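Local coordinates for levansucrase (Bacillus megaterium, PDB 3OM4), which belongs to the levansucrase/invertase family of bacterial enzymes, whose catalytic domain is a five-bladed beta-propeller, at residues 19-22 and 23-26; 109-113 and 114-118; 270-273 and 274-278. The protein carries 1 engineered substitution. One frame throughout, in Å; residues are numbered along the deposited sequence. Where two conformers were deposited one is given.

Contacts 1 and 3 are neighbours at one side of the propeller, with centres about 13 Å apart, and they pack directly on each other. A salt bridge joins them, Arg20 NE to Glu275 OE2 at 2.7 Å, and the ring of Phe271 lies against the backbone of Asp21, with CZ 3.6 Å from Asp21 CA. Contact 2 sits across the centre of the chain, its own centre about 41 Å from that of contact 1 and about 53 Å from that of contact 3, in a connection between two propeller strands. A bound calcium ion lies about 13 Å from the side chain of Arg20, in contact 1, too far for that side chain to bind it.

Contact 1: residues 19-22 and 23-26; sequences TRDN and MVKI
Asp21 and Lys25, four residues apart, form the salt bridge of this short helical stretch. Lys25 NZ lies 2.9 Å from Asp21 OD2, a weak hydrogen bond in its own right, and 3.1 Å from Asp21 OD1, so the ammonium group faces both carboxylate oxygens. The lysine chain runs extended from its backbone and bends only at its last torsion (chi4 73°), which swings NZ over to the aspartate. On the way its methylenes pass Asp21 O, with CG 3.4 Å from that oxygen; a long flexible chain suits this span. A second charged group, the buried Arg20, forms a salt bridge with Glu275 and donates to Thr347 O.

Backbone hydrogen bonds supply the frame. Met23 N donates to Thr19 O at 3.1 Å and Val24 N to Arg20 O at 2.9 Å. Lys25 N makes a weak bond to Asn22 O. Thr19 is the N-cap of helix 20-24: its OG1 accepts from Asn22 N at 3.4 Å, a weak capping bond to a first-turn amide. A beta-hydroxyl is short enough for that task.

Side-chain packing completes the contact. Met23, bent at chi2 and chi3, runs its CG past Thr19 O at 3.3 Å and turns toward Ile18 and Met346. Val24, modelled in two conformers, packs on Phe271 and Glu275, and Ile26 is buried against Tyr357 and Leu359.

Contact 2: residues 109-113 and 114-118; sequences AGDKS and IDSWK
Asp111 and Ser116 meet where the chain turns between two propeller strands. The CB of the aspartate points at the second segment and lies 3.6 Å from Ser116 OG, a van der Waals contact. Next along the side chain, chi1 of -81° puts CG anti to the carbonyl carbon, with CG 3.9 Å from Ser116 OG. At the tip OD2 is likewise 3.9 Å from Ser116 OG and is served instead by a water, which donates to it at 3.1 Å. The same water donates to Ser116 O at 2.8 Å, bridging carboxylate and main-chain carbonyl.

Between the two serines the hydroxyls lie tip to tip: Ser113 OG and Ser116 OG are hydrogen-bonded at 2.7 Å, and either could be the donor. Serine suits both positions, since a short side chain brings its hydroxyl close to the main chain. Ser116 N also bonds to Ser113 O at 3.1 Å, the i to i+3 bond of the 3-10 turn 114-116. Trp117 N repeats the pattern on Ile114 O.

A second water accepts a hydrogen bond from Trp117 NE1 at 2.9 Å and donates to Lys112 O. The indole is buried, edge-to-face with Phe425, and has Ile114 CA at its edge in plane; Asp115 turns instead to Lys46. The stretch forms the connecting loop of the hairpin made by antiparallel strands 101-108 and 118-122. Its chemistry is that of small polar groups: the serine hydroxyls pair directly, while the two waters serve Asp111 OD2, Ser116 O, Lys112 O and Trp117 NE1, bridging the two segments alongside the direct bonds.

Contact 3: residues 270-273 and 274-278; sequences PFFQ and SEKKK
Lys276 NZ has two partners, Gln273 OE1 at 3.0 Å and, through a salt bridge, Asp8. The bond to the amide oxygen meets the C=O at 129°, with the donor tilted 27° from the carbonyl plane. Gln273 and Lys276 lie alongside each other and point the same way, three residues apart on one helix. The other end of the amide is held as well, which fixes the rotation of the group. An amide suits this place because it offers an acceptor to the lysine while its NE2 donates to Asp8 and to Asn269.

The methylenes of Lys276 do a second job. The side chains of Phe272 and Lys276 cross at a slant, Lys276 CD 3.8 Å from Phe272 CZ, so the fatty part of the lysine meets the aromatic group while its charge reaches past it. Phe272 is buried and also meets Tyr265 edge-to-face.

On the face of the helix turned to helix 20-24, Phe271 and Glu275 lie side by side, with ring and carboxylate planes 33° apart. Glu275 CB sits over one face of the ring, and a bend at chi2 brings Glu275 CD to 3.8 Å from Phe271 CZ. Regular i to i+4 bonds run through the segment, for instance Glu275 N to Phe271 O at 2.9 Å. The Ser274 hydroxyl lies within reach of two carbonyls, with OG 2.9 Å from Pro270 O and 3.1 Å from Phe271 O.

The whole belongs to helix 269-281, whose Phe271 and Glu275 face helix 20-24: the ring touches Asp21 and Val24, and the carboxylate is paired with Arg20.

Contact 1: residues 19-22 and 23-26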
loop_
_atom_site.group_PDB
_atom_site.type_symbol
_atom_site.label_atom_id
_atom_site.label_comp_id
_atom_site.label_asym_id
_atom_site.label_seq_id
_atom_site.Cartn_x
_atom_site.Cartn_y
_atom_site.Cartn_z
ATOM N N THR A 19 0.987 16.671 8.215
ATOM C CA THR A 19 1.299 18.097 8.128
ATOM C C THR A 19 2.733 18.387 7.709
ATOM O O THR A 19 3.645 17.592 7.956
ATOM C CB THR A 19 0.993 18.841 9.456
ATOM O OG1 THR A 19 1.855 18.360 10.494
ATOM C CG2 THR A 19 -0.460 18.639 9.867
ATOM N N ARG A 20 2.917 19.543 7.075
ATOM C CA ARG A 20 4.239 19.999 6.666
ATOM C C ARG A 20 5.182 20.129 7.863
ATOM O O ARG A 20 6.360 19.799 7.759
ATOM C CB ARG A 20 4.142 21.316 5.899
ATOM C CG ARG A 20 3.318 21.213 4.619
ATOM C CD ARG A 20 3.560 22.390 3.692
ATOM N NE ARG A 20 4.928 22.409 3.178
ATOM C CZ ARG A 20 5.340 21.766 2.089
ATOM N NH1 ARG A 20 4.494 21.036 1.374
ATOM N NH2 ARG A 20 6.609 21.856 1.713
ATOM N N ASP A 21 4.651 20.579 8.998
ATOM C CA ASP A 21 5.447 20.739 10.215
ATOM C C ASP A 21 6.014 19.414 10.715
ATOM O O ASP A 21 7.171 19.347 11.128
ATOM C CB ASP A 21 4.634 21.416 11.318
ATOM C CG ASP A 21 5.504 21.947 12.439
ATOM O OD1 ASP A 21 6.506 22.639 12.147
ATOM O OD2 ASP A 21 5.187 21.670 13.613
ATOM N N ASN A 22 5.204 18.362 10.670
ATOM C CA ASN A 22 5.677 17.041 11.068
ATOM C C ASN A 22 6.685 16.454 10.087
ATOM O O ASN A 22 7.674 15.848 10.499
ATOM C CB ASN A 22 4.505 16.092 11.309
ATOM C CG ASN A 22 3.815 16.354 12.639
ATOM O OD1 ASN A 22 4.457 16.755 13.614
ATOM N ND2 ASN A 22 2.514 16.125 12.689
ATOM N N MET A 23 6.447 16.669 8.796
ATOM C CA MET A 23 7.343 16.176 7.750
ATOM C C MET A 23 8.727 16.835 7.763
ATOM O O MET A 23 9.737 16.148 7.574
ATOM C CB MET A 23 6.690 16.319 6.374
ATOM C CG MET A 23 5.447 15.453 6.167
ATOM S SD MET A 23 5.776 13.685 6.294
ATOM C CE MET A 23 5.270 13.335 7.968
ATOM N N VAL A 24 8.774 18.150 7.997
ATOM C CA VAL A 24 10.052 18.877 8.018
ATOM C C VAL A 24 10.953 18.429 9.170
ATOM O O VAL A 24 12.176 18.575 9.099
ATOM C CB VAL A 24 9.894 20.436 8.025
ATOM C CG1 VAL A 24 9.143 20.919 6.783
ATOM C CG2 VAL A 24 9.231 20.936 9.311
ATOM N N LYS A 25 10.355 17.858 10.212
ATOM C CA LYS A 25 11.109 17.361 11.365
ATOM C C LYS A 25 11.758 15.996 11.118
ATOM O O LYS A 25 12.636 15.573 11.877
ATOM C CB LYS A 25 10.214 17.300 12.603
ATOM C CG LYS A 25 9.825 18.666 13.157
ATOM C CD LYS A 25 8.790 18.516 14.260
ATOM C CE LYS A 25 8.597 19.806 15.044
ATOM N NZ LYS A 25 7.853 20.841 14.279
ATOM N N ILE A 26 11.335 15.316 10.055
ATOM C CA ILE A 26 11.807 13.954 9.774
ATOM C C ILE A 26 13.305 13.847 9.438
ATOM O O ILE A 26 13.980 12.976 9.988
ATOM C CB ILE A 26 10.890 13.215 8.748
ATOM C CG1 ILE A 26 9.578 12.816 9.434
ATOM C CG2 ILE A 26 11.592 11.992 8.150
ATOM C CD1 ILE A 26 8.589 12.051 8.562
#

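Contact 2: residues 109-113 and 114-118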
loop_
_atom_site.group_PDB
_atom_site.type_symbol
_atom_site.label_atom_id
_atom_site.label_comp_id
_atom_site.label_asym_id
_atom_site.label_seq_id
_atom_site.Cartn_x
_atom_site.Cartn_y
_atom_site.Cartn_z
ATOM N N ALA A 109 2.348 -24.062 6.940
ATOM C CA ALA A 109 2.393 -23.108 8.055
ATOM C C ALA A 109 3.681 -23.170 8.880
ATOM O O ALA A 109 4.157 -22.140 9.365
ATOM C CB ALA A 109 1.171 -23.281 8.955
ATOM N N GLY A 110 4.240 -24.373 9.013
ATOM C CA GLY A 110 5.439 -24.608 9.824
ATOM C C GLY A 110 6.767 -24.586 9.082
ATOM O O GLY A 110 7.830 -24.627 9.708
ATOM N N ASP A 111 6.715 -24.540 7.752
ATOM C CA ASP A 111 7.922 -24.357 6.944
ATOM C C ASP A 111 8.399 -22.912 7.052
ATOM O O ASP A 111 7.593 -22.004 7.275
ATOM C CB ASP A 111 7.668 -24.740 5.484
ATOM C CG ASP A 111 7.741 -26.243 5.243
ATOM O OD1 ASP A 111 8.261 -26.983 6.109
ATOM O OD2 ASP A 111 7.280 -26.687 4.170
ATOM N N LYS A 112 9.705 -22.696 6.902
ATOM C CA LYS A 112 10.291 -21.375 7.155
ATOM C C LYS A 112 11.057 -20.768 5.980
ATOM O O LYS A 112 11.037 -19.552 5.792
ATOM C CB LYS A 112 11.185 -21.409 8.407
ATOM C CG LYS A 112 10.486 -21.853 9.703
ATOM C CD LYS A 112 9.228 -21.030 10.024
ATOM C CE LYS A 112 9.555 -19.637 10.557
ATOM N NZ LYS A 112 10.013 -19.666 11.978
ATOM N N SER A 113 11.730 -21.611 5.201
ATOM C CA SER A 113 12.616 -21.142 4.133
ATOM C C SER A 113 11.859 -20.488 2.975
ATOM O O SER A 113 10.679 -20.769 2.754
ATOM C CB SER A 113 13.493 -22.288 3.614
ATOM O OG SER A 113 12.729 -23.262 2.920
ATOM N N ILE A 114 12.549 -19.610 2.249
ATOM C CA ILE A 114 11.999 -19.009 1.034
ATOM C C ILE A 114 11.748 -20.089 -0.030
ATOM O O ILE A 114 10.795 -19.997 -0.805
ATOM C CB ILE A 114 12.899 -17.855 0.485
ATOM C CG1 ILE A 114 12.240 -17.191 -0.735
ATOM C CG2 ILE A 114 14.326 -18.351 0.194
ATOM C CD1 ILE A 114 12.943 -15.948 -1.252
ATOM N N ASP A 115 12.595 -21.120 -0.036
ATOM C CA ASP A 115 12.440 -22.261 -0.944
ATOM C C ASP A 115 11.166 -23.074 -0.673
ATOM O O ASP A 115 10.751 -23.877 -1.514
ATOM C CB ASP A 115 13.676 -23.173 -0.883
ATOM C CG ASP A 115 14.909 -22.554 -1.540
ATOM O OD1 ASP A 115 14.777 -21.616 -2.356
ATOM O OD2 ASP A 115 16.027 -23.025 -1.243
ATOM N N SER A 116 10.549 -22.856 0.488
ATOM C CA SER A 116 9.311 -23.546 0.872
ATOM C C SER A 116 8.051 -22.929 0.261
ATOM O O SER A 116 6.968 -23.521 0.329
ATOM C CB SER A 116 9.170 -23.595 2.396
ATOM O OG SER A 116 10.221 -24.340 2.988
ATOM N N TRP A 117 8.190 -21.737 -0.313
ATOM C CA TRP A 117 7.076 -21.064 -0.972
ATOM C C TRP A 117 6.827 -21.673 -2.338
ATOM O O TRP A 117 7.661 -21.562 -3.237
ATOM C CB TRP A 117 7.343 -19.565 -1.105
ATOM C CG TRP A 117 7.215 -18.840 0.185
ATOM C CD1 TRP A 117 8.229 -18.441 1.003
ATOM C CD2 TRP A 117 5.999 -18.431 0.820
ATOM N NE1 TRP A 117 7.723 -17.806 2.111
ATOM C CE2 TRP A 117 6.356 -17.786 2.025
ATOM C CE3 TRP A 117 4.642 -18.547 0.488
ATOM C CZ2 TRP A 117 5.406 -17.253 2.900
ATOM C CZ3 TRP A 117 3.695 -18.022 1.364
ATOM C CH2 TRP A 117 4.085 -17.385 2.557
ATOM N N LYS A 118 5.682 -22.335 -2.474
ATOM C CA LYS A 118 5.255 -22.890 -3.753
ATOM C C LYS A 118 4.370 -21.879 -4.477
ATOM O O LYS A 118 3.811 -20.974 -3.854
ATOM C CB LYS A 118 4.512 -24.211 -3.548
ATOM C CG LYS A 118 5.388 -25.339 -3.005
ATOM C CD LYS A 118 4.604 -26.635 -2.823
ATOM C CE LYS A 118 4.447 -27.387 -4.138
ATOM N NZ LYS A 118 3.876 -28.748 -3.932
HETATM O O HOH W 1 5.683 -25.573 1.783
HETATM O O HOH W 2 9.371 -17.449 4.436
#

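Contact 3: residues 270-273 and 274-278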
loop_
_atom_site.group_PDB
_atom_site.type_symbol
_atom_site.label_atom_id
_atom_site.label_comp_id
_atom_site.label_asym_id
_atom_site.label_seq_id
_atom_site.Cartn_x
_atom_site.Cartn_y
_atom_site.Cartn_z
ATOM N N PRO A 270 4.360 31.870 12.037
ATOM C CA PRO A 270 5.632 32.097 11.343
ATOM C C PRO A 270 6.059 30.926 10.458
ATOM O O PRO A 270 6.584 31.153 9.368
ATOM C CB PRO A 270 6.630 32.289 12.489
ATOM C CG PRO A 270 5.817 32.832 13.594
ATOM C CD PRO A 270 4.478 32.163 13.481
ATOM N N PHE A 271 5.837 29.693 10.920
ATOM C CA PHE A 271 6.146 28.515 10.109
ATOM C C PHE A 271 5.262 28.493 8.867
ATOM O O PHE A 271 5.760 28.341 7.755
ATOM C CB PHE A 271 6.000 27.209 10.902
ATOM C CG PHE A 271 6.155 25.972 10.057
ATOM C CD1 PHE A 271 7.420 25.535 9.668
ATOM C CD2 PHE A 271 5.039 25.252 9.634
ATOM C CE1 PHE A 271 7.572 24.396 8.871
ATOM C CE2 PHE A 271 5.180 24.115 8.839
ATOM C CZ PHE A 271 6.451 23.688 8.456
ATOM N N PHE A 272 3.958 28.664 9.071
ATOM C CA PHE A 272 3.002 28.715 7.973
ATOM C C PHE A 272 3.387 29.780 6.939
ATOM O O PHE A 272 3.483 29.483 5.748
ATOM C CB PHE A 272 1.579 28.929 8.513
ATOM C CG PHE A 272 0.575 29.315 7.464
ATOM C CD1 PHE A 272 0.224 28.429 6.448
ATOM C CD2 PHE A 272 -0.032 30.567 7.501
ATOM C CE1 PHE A 272 -0.709 28.787 5.476
ATOM C CE2 PHE A 272 -0.962 30.935 6.534
ATOM C CZ PHE A 272 -1.303 30.041 5.518
ATOM N N GLN A 273 3.643 31.002 7.398
ATOM C CA GLN A 273 3.991 32.104 6.493
ATOM C C GLN A 273 5.279 31.876 5.696
ATOM O O GLN A 273 5.311 32.129 4.489
ATOM C CB GLN A 273 4.039 33.443 7.242
ATOM C CG GLN A 273 2.714 33.865 7.898
ATOM C CD GLN A 273 1.577 34.112 6.907
ATOM O OE1 GLN A 273 1.791 34.247 5.701
ATOM N NE2 GLN A 273 0.357 34.176 7.424
ATOM N N SER A 274 6.329 31.394 6.361
ATOM C CA SER A 274 7.616 31.151 5.696
ATOM C C SER A 274 7.569 29.972 4.718
ATOM O O SER A 274 8.142 30.038 3.629
ATOM C CB SER A 274 8.729 30.939 6.723
ATOM O OG SER A 274 8.463 29.812 7.538
ATOM N N GLU A 275 6.888 28.901 5.126
ATOM C CA GLU A 275 6.729 27.700 4.308
ATOM C C GLU A 275 5.866 27.989 3.078
ATOM O O GLU A 275 6.186 27.554 1.969
ATOM C CB GLU A 275 6.108 26.579 5.150
ATOM C CG GLU A 275 6.054 25.212 4.482
ATOM C CD GLU A 275 7.269 24.342 4.769
ATOM O OE1 GLU A 275 8.308 24.859 5.235
ATOM O OE2 GLU A 275 7.180 23.123 4.518
ATOM N N LYS A 276 4.776 28.725 3.288
ATOM C CA LYS A 276 3.864 29.100 2.209
ATOM C C LYS A 276 4.548 30.000 1.176
ATOM O O LYS A 276 4.404 29.786 -0.028
ATOM C CB LYS A 276 2.605 29.768 2.776
ATOM C CG LYS A 276 1.625 30.298 1.731
ATOM C CD LYS A 276 0.494 31.112 2.359
ATOM C CE LYS A 276 1.033 32.200 3.285
ATOM N NZ LYS A 276 0.120 33.370 3.383
ATOM N N LYS A 277 5.296 30.997 1.645
ATOM C CA LYS A 277 5.991 31.917 0.740
ATOM C C LYS A 277 6.963 31.169 -0.169
ATOM O O LYS A 277 6.999 31.414 -1.376
ATOM C CB LYS A 277 6.709 33.016 1.525
ATOM C CG LYS A 277 7.455 34.031 0.660
ATOM C CD LYS A 277 7.713 35.325 1.418
ATOM C CE LYS A 277 8.500 35.089 2.699
ATOM N NZ LYS A 277 8.329 36.214 3.658
ATOM N N LYS A 278 7.729 30.254 0.423
ATOM C CA LYS A 278 8.691 29.421 -0.304
ATOM C C LYS A 278 8.000 28.534 -1.344
ATOM O O LYS A 278 8.501 28.372 -2.458
ATOM C CB LYS A 278 9.494 28.566 0.686
ATOM C CG LYS A 278 10.736 27.891 0.106
ATOM C CD LYS A 278 11.485 27.132 1.199
ATOM C CE LYS A 278 12.822 26.587 0.716
ATOM N NZ LYS A 278 12.680 25.441 -0.227
#